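Side-chain contacts in ochratoxinase (Aspergillus niger, PDB 4C65), which releases C-terminal amino acids, preferably aromatic ones such as phenylalanine, and degrades the mycotoxin ochratoxin A by zinc-dependent amide hydrolysis: residues Ala350-Gly355 and Asp401-Gln406; Glu360-Ala365 and Glu396-Asp401. All coordinates share one frame; numbering follows the deposited sequence.

Overall arrangement
From the N terminus, the chain enters contact 1 at the end of helix 344-354, turns at once into helix 358-365, which carries the first half of contact 2, and then runs on to strand 391-394. The loop after that strand returns to the helices in reverse order: 396-401 meets 360-365, closing the inner loop of contact 2, and 401-406 meets 350-355, closing the outer loop of contact 1 around it. Asp-401 belongs to both. The contact centres lie about 7 Å apart, joined by packing of Phe-405 on Pro-398 and Ile-362. Together they tie two consecutive helices to the connection between strands 391-394 and 411-416, away from the zinc site.

Contact 1 (Ala350-Gly355 and Asp401-Gln406); sequences AVERGG and DIKVFQ
Val-351 and Ile-402 form the apolar part of this contact, where the last turn of helix 344-354 faces the loop between strands 391-394 and 411-416 of the amidohydrolase fold. One methyl does the touching on the helix side: Val-351 CG2 lies 4.1 Å from Ile-402 CG1 and equally far from Ile-402 CG2, so it sits over the fork of the isoleucine. The two side chains run past each other in opposite directions. In Val-351 the other methyl, CG1, takes the place opposite the backbone N (chi1 174°), which leaves CG2 beside that N and directed at the loop. Ile-402 also packs on Pro-358, and Val-351 on Ala-361, so helix 358-365 borders the same apolar patch.

Beside this patch, on the exposed side, Glu-352 and Lys-403 cross at about a right angle, both chains extended beyond CG. Glu-352 OE2 meets the methylene carbon CE of Lys-403 at 3.5 Å, whereas the ammonium nitrogen NZ stays 4.2 Å from the same OE2, too far for a salt bridge. The other carboxylate oxygen, OE1, takes a weak hydrogen bond from Gln-348, one turn earlier in the helix.

An Asx turn lies at the start of the loop segment: Lys-403 N donates to Asp-401 OD1 at 3.2 Å, arriving from above the carboxylate plane rather than within it. Val-404 N also bonds Asp-401 O at 3.1 Å, and these two bonds help to set the backbone from which Ile-402 and Lys-403 reach the helix.

With no hydrogen bond between the segments, cohesion comes from van der Waals packing, of the valine on the isoleucine and of the Glu-352 carboxylate on the last methylene of Lys-403; the nearby opposite charges probably add a modest, solvent-weakened attraction.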
loop_
_atom_site.group_PDB
_atom_site.type_symbol
_atom_site.label_atom_id
_atom_site.label_comp_id
_atom_site.label_asym_id
_atom_site.label_seq_id
_atom_site.Cartn_x
_atom_site.Cartn_y
_atom_site.Cartn_z
ATOM N N ALA A 350 -47.666 17.116 -6.176
ATOM C CA ALA A 350 -47.563 18.496 -6.639
ATOM C C ALA A 350 -48.927 19.200 -6.615
ATOM O O ALA A 350 -49.038 20.365 -6.209
ATOM C CB ALA A 350 -46.985 18.535 -8.028
ATOM N N VAL A 351 -49.971 18.472 -7.012
ATOM C CA VAL A 351 -51.321 19.003 -7.003
ATOM C C VAL A 351 -51.910 18.978 -5.596
ATOM O O VAL A 351 -52.289 20.014 -5.059
ATOM C CB VAL A 351 -52.246 18.221 -7.980
ATOM C CG1 VAL A 351 -53.695 18.679 -7.867
ATOM C CG2 VAL A 351 -51.742 18.364 -9.412
ATOM N N GLU A 352 -51.956 17.798 -4.996
ATOM C CA GLU A 352 -52.719 17.587 -3.756
ATOM C C GLU A 352 -52.035 18.043 -2.468
ATOM O O GLU A 352 -52.701 18.263 -1.479
ATOM C CB GLU A 352 -53.111 16.114 -3.632
ATOM C CG GLU A 352 -54.038 15.663 -4.754
ATOM C CD GLU A 352 -54.453 14.208 -4.663
ATOM O OE1 GLU A 352 -54.144 13.541 -3.658
ATOM O OE2 GLU A 352 -55.117 13.725 -5.613
ATOM N N ARG A 353 -50.714 18.176 -2.484
ATOM C CA ARG A 353 -49.971 18.706 -1.353
ATOM C C ARG A 353 -49.440 20.106 -1.641
ATOM O O ARG A 353 -49.533 20.999 -0.808
ATOM C CB ARG A 353 -48.789 17.804 -1.022
ATOM C CG ARG A 353 -49.139 16.448 -0.477
ATOM C CD ARG A 353 -49.552 16.522 0.982
ATOM N NE ARG A 353 -50.534 15.481 1.302
ATOM C CZ ARG A 353 -50.671 14.804 2.451
ATOM N NH1 ARG A 353 -49.875 15.013 3.519
ATOM N NH2 ARG A 353 -51.641 13.877 2.553
ATOM N N GLY A 354 -48.840 20.287 -2.804
ATOM C CA GLY A 354 -48.237 21.565 -3.157
ATOM C C GLY A 354 -49.258 22.633 -3.473
ATOM O O GLY A 354 -49.050 23.800 -3.176
ATOM N N GLY A 355 -50.360 22.220 -4.085
ATOM C CA GLY A 355 -51.399 23.141 -4.499
ATOM C C GLY A 355 -51.259 23.606 -5.940
ATOM O O GLY A 355 -51.880 24.597 -6.338
ATOM N N ASP A 401 -57.624 14.529 -14.240
ATOM C CA ASP A 401 -57.196 13.645 -13.151
ATOM C C ASP A 401 -55.707 13.368 -13.265
ATOM O O ASP A 401 -55.261 12.580 -14.111
ATOM C CB ASP A 401 -57.997 12.336 -13.179
ATOM C CG ASP A 401 -57.668 11.403 -12.011
ATOM O OD1 ASP A 401 -57.019 11.818 -11.021
ATOM O OD2 ASP A 401 -58.082 10.225 -12.089
ATOM N N ILE A 402 -54.936 13.984 -12.375
ATOM C CA ILE A 402 -53.485 13.843 -12.394
ATOM C C ILE A 402 -52.999 12.411 -12.091
ATOM O O ILE A 402 -51.887 12.046 -12.447
ATOM C CB ILE A 402 -52.823 14.867 -11.449
ATOM C CG1 ILE A 402 -51.372 15.130 -11.855
ATOM C CG2 ILE A 402 -52.932 14.448 -9.990
ATOM C CD1 ILE A 402 -51.237 16.044 -13.063
ATOM N N LYS A 403 -53.848 11.600 -11.472
ATOM C CA LYS A 403 -53.521 10.209 -11.178
ATOM C C LYS A 403 -53.507 9.302 -12.413
ATOM O O LYS A 403 -53.169 8.126 -12.316
ATOM C CB LYS A 403 -54.520 9.627 -10.179
ATOM C CG LYS A 403 -54.521 10.309 -8.835
ATOM C CD LYS A 403 -55.465 9.595 -7.884
ATOM C CE LYS A 403 -55.673 10.428 -6.653
ATOM N NZ LYS A 403 -56.767 9.875 -5.830
ATOM N N VAL A 404 -53.930 9.826 -13.556
ATOM C CA VAL A 404 -53.935 9.045 -14.788
ATOM C C VAL A 404 -52.541 8.480 -15.093
ATOM O O VAL A 404 -52.409 7.331 -15.528
ATOM C CB VAL A 404 -54.473 9.892 -15.964
ATOM C CG1 VAL A 404 -54.144 9.241 -17.293
ATOM C CG2 VAL A 404 -55.991 10.050 -15.840
ATOM N N PHE A 405 -51.510 9.271 -14.800
ATOM C CA PHE A 405 -50.127 8.856 -15.006
ATOM C C PHE A 405 -49.720 7.612 -14.200
ATOM O O PHE A 405 -48.729 6.971 -14.506
ATOM C CB PHE A 405 -49.185 9.989 -14.649
ATOM C CG PHE A 405 -49.300 11.176 -15.541
ATOM C CD1 PHE A 405 -48.864 11.120 -16.847
ATOM C CD2 PHE A 405 -49.813 12.364 -15.063
ATOM C CE1 PHE A 405 -48.954 12.225 -17.676
ATOM C CE2 PHE A 405 -49.912 13.475 -15.882
ATOM C CZ PHE A 405 -49.488 13.404 -17.192
ATOM N N GLN A 406 -50.486 7.267 -13.176
ATOM C CA GLN A 406 -50.179 6.091 -12.368
ATOM C C GLN A 406 -50.640 4.771 -12.994
ATOM O O GLN A 406 -50.360 3.714 -12.434
ATOM C CB GLN A 406 -50.753 6.248 -10.955
ATOM C CG GLN A 406 -50.005 7.304 -10.149
ATOM C CD GLN A 406 -50.740 7.684 -8.898
ATOM O OE1 GLN A 406 -51.210 6.821 -8.163
ATOM N NE2 GLN A 406 -50.874 8.974 -8.655
#

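Contact 2 (Glu360-Ala365 and Glu396-Asp401); sequences EAIKAA and ENPLED
Ile-362 carries the whole helix side of this contact, in which helix 358-365 of the amidohydrolase fold packs against an Asx turn in the loop after strand 391-394. Ahead of it on the helix, Glu-360 gives its backbone O to Ala-364 N, and Ala-361 turns its methyl to Leu-347 and Ala-350 of helix 344-354. Ile-362 then projects toward the loop: with CG1 opposite its carbonyl carbon (chi1 -74°) and the chain extended to CD1 (chi2 171°), it rests a single methyl over the gap between Pro-398 CG and Leu-399 CD2, crossing each side chain at about a right angle. Lys-363 reaches instead for Asp-19 in a salt bridge, while Ala-364 and Ala-365 rest on Leu-333.

The surface that Ile-362 meets is apolar, with Pro-398 buried and Leu-399 partly exposed. Pro-398 also lies on Val-60, and Ile-362 on Met-62, so the contact continues to strand 60-67. Asn-397 closes the Asx turn: its OD1 accepts from Leu-399 N at 3.0 Å, with the donor above the amide carbonyl plane. At the meeting point, Ile-362 CD1 stands 3.9 Å from Pro-398 CG and the same distance from Leu-399 CD2.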
loop_
_atom_site.group_PDB
_atom_site.type_symbol
_atom_site.label_atom_id
_atom_site.label_comp_id
_atom_site.label_asym_id
_atom_site.label_seq_id
_atom_site.Cartn_x
_atom_site.Cartn_y
_atom_site.Cartn_z
ATOM N N GLU A 360 -49.901 23.088 -14.092
ATOM C CA GLU A 360 -48.625 23.507 -13.482
ATOM C C GLU A 360 -47.761 22.320 -13.092
ATOM O O GLU A 360 -46.539 22.354 -13.255
ATOM C CB GLU A 360 -48.876 24.374 -12.263
ATOM C CG GLU A 360 -49.331 25.789 -12.598
ATOM C CD GLU A 360 -49.976 26.493 -11.403
ATOM O OE1 GLU A 360 -50.135 25.905 -10.319
ATOM O OE2 GLU A 360 -50.380 27.656 -11.547
ATOM N N ALA A 361 -48.399 21.268 -12.588
ATOM C CA ALA A 361 -47.694 20.046 -12.223
ATOM C C ALA A 361 -46.994 19.443 -13.428
ATOM O O ALA A 361 -45.829 19.044 -13.350
ATOM C CB ALA A 361 -48.653 19.038 -11.618
ATOM N N ILE A 362 -47.703 19.406 -14.541
ATOM C CA ILE A 362 -47.137 18.902 -15.787
ATOM C C ILE A 362 -45.977 19.756 -16.270
ATOM O O ILE A 362 -44.980 19.226 -16.737
ATOM C CB ILE A 362 -48.222 18.752 -16.868
ATOM C CG1 ILE A 362 -49.092 17.523 -16.531
ATOM C CG2 ILE A 362 -47.606 18.602 -18.259
ATOM C CD1 ILE A 362 -50.325 17.364 -17.389
ATOM N N LYS A 363 -46.092 21.071 -16.107
ATOM C CA LYS A 363 -45.022 22.020 -16.447
ATOM C C LYS A 363 -43.757 21.733 -15.640
ATOM O O LYS A 363 -42.643 21.722 -16.159
ATOM C CB LYS A 363 -45.508 23.435 -16.161
ATOM C CG LYS A 363 -44.511 24.516 -16.512
ATOM C CD LYS A 363 -44.840 25.887 -15.964
ATOM C CE LYS A 363 -43.844 26.824 -16.491
ATOM N NZ LYS A 363 -44.256 28.199 -16.848
ATOM N N ALA A 364 -43.955 21.468 -14.362
ATOM C CA ALA A 364 -42.852 21.136 -13.459
ATOM C C ALA A 364 -42.196 19.788 -13.808
ATOM O O ALA A 364 -41.030 19.572 -13.471
ATOM C CB ALA A 364 -43.342 21.124 -12.016
ATOM N N ALA A 365 -42.924 18.904 -14.481
ATOM C CA ALA A 365 -42.363 17.619 -14.876
ATOM C C ALA A 365 -41.917 17.557 -16.332
ATOM O O ALA A 365 -41.377 16.543 -16.774
ATOM C CB ALA A 365 -43.358 16.520 -14.605
ATOM N N GLU A 396 -56.277 9.165 -21.674
ATOM C CA GLU A 396 -57.171 10.093 -20.962
ATOM C C GLU A 396 -56.487 11.399 -20.622
ATOM O O GLU A 396 -55.272 11.500 -20.623
ATOM C CB GLU A 396 -57.737 9.487 -19.678
ATOM C CG GLU A 396 -58.930 8.529 -19.946
ATOM C CD GLU A 396 -58.711 7.062 -19.640
ATOM O OE1 GLU A 396 -57.730 6.700 -18.936
ATOM O OE2 GLU A 396 -59.596 6.268 -20.073
ATOM N N ASN A 397 -57.307 12.399 -20.334
ATOM C CA ASN A 397 -56.854 13.760 -20.082
ATOM C C ASN A 397 -56.362 13.916 -18.642
ATOM O O ASN A 397 -57.160 13.901 -17.713
ATOM C CB ASN A 397 -57.994 14.737 -20.357
ATOM C CG ASN A 397 -57.603 16.171 -20.136
ATOM O OD1 ASN A 397 -56.444 16.493 -19.868
ATOM N ND2 ASN A 397 -58.577 17.044 -20.187
ATOM N N PRO A 398 -55.037 14.061 -18.464
ATOM C CA PRO A 398 -54.483 14.153 -17.133
ATOM C C PRO A 398 -54.886 15.431 -16.390
ATOM O O PRO A 398 -54.803 15.467 -15.173
ATOM C CB PRO A 398 -52.981 14.099 -17.384
ATOM C CG PRO A 398 -52.811 14.694 -18.735
ATOM C CD PRO A 398 -54.008 14.249 -19.510
ATOM N N LEU A 399 -55.340 16.453 -17.114
ATOM C CA LEU A 399 -55.765 17.708 -16.501
ATOM C C LEU A 399 -57.064 17.537 -15.731
ATOM O O LEU A 399 -57.345 18.334 -14.843
ATOM C CB LEU A 399 -55.934 18.796 -17.563
ATOM C CG LEU A 399 -54.723 19.058 -18.448
ATOM C CD1 LEU A 399 -55.064 20.092 -19.497
ATOM C CD2 LEU A 399 -53.536 19.509 -17.621
ATOM N N GLU A 400 -57.835 16.501 -16.079
ATOM C CA GLU A 400 -59.071 16.132 -15.347
ATOM C C GLU A 400 -58.730 15.270 -14.167
ATOM O O GLU A 400 -59.497 15.223 -13.228
ATOM C CB GLU A 400 -60.045 15.219 -16.149
ATOM C CG GLU A 400 -61.500 15.627 -16.240
ATOM C CD GLU A 400 -61.734 16.271 -17.562
ATOM O OE1 GLU A 400 -61.625 15.533 -18.570
ATOM O OE2 GLU A 400 -61.976 17.487 -17.611
ATOM N N ASP A 401 -57.624 14.529 -14.240
ATOM C CA ASP A 401 -57.196 13.645 -13.151
ATOM C C ASP A 401 -55.707 13.368 -13.265
ATOM O O ASP A 401 -55.261 12.580 -14.111
ATOM C CB ASP A 401 -57.997 12.336 -13.179
ATOM C CG ASP A 401 -57.668 11.403 -12.011
ATOM O OD1 ASP A 401 -57.019 11.818 -11.021
ATOM O OD2 ASP A 401 -58.082 10.225 -12.089
#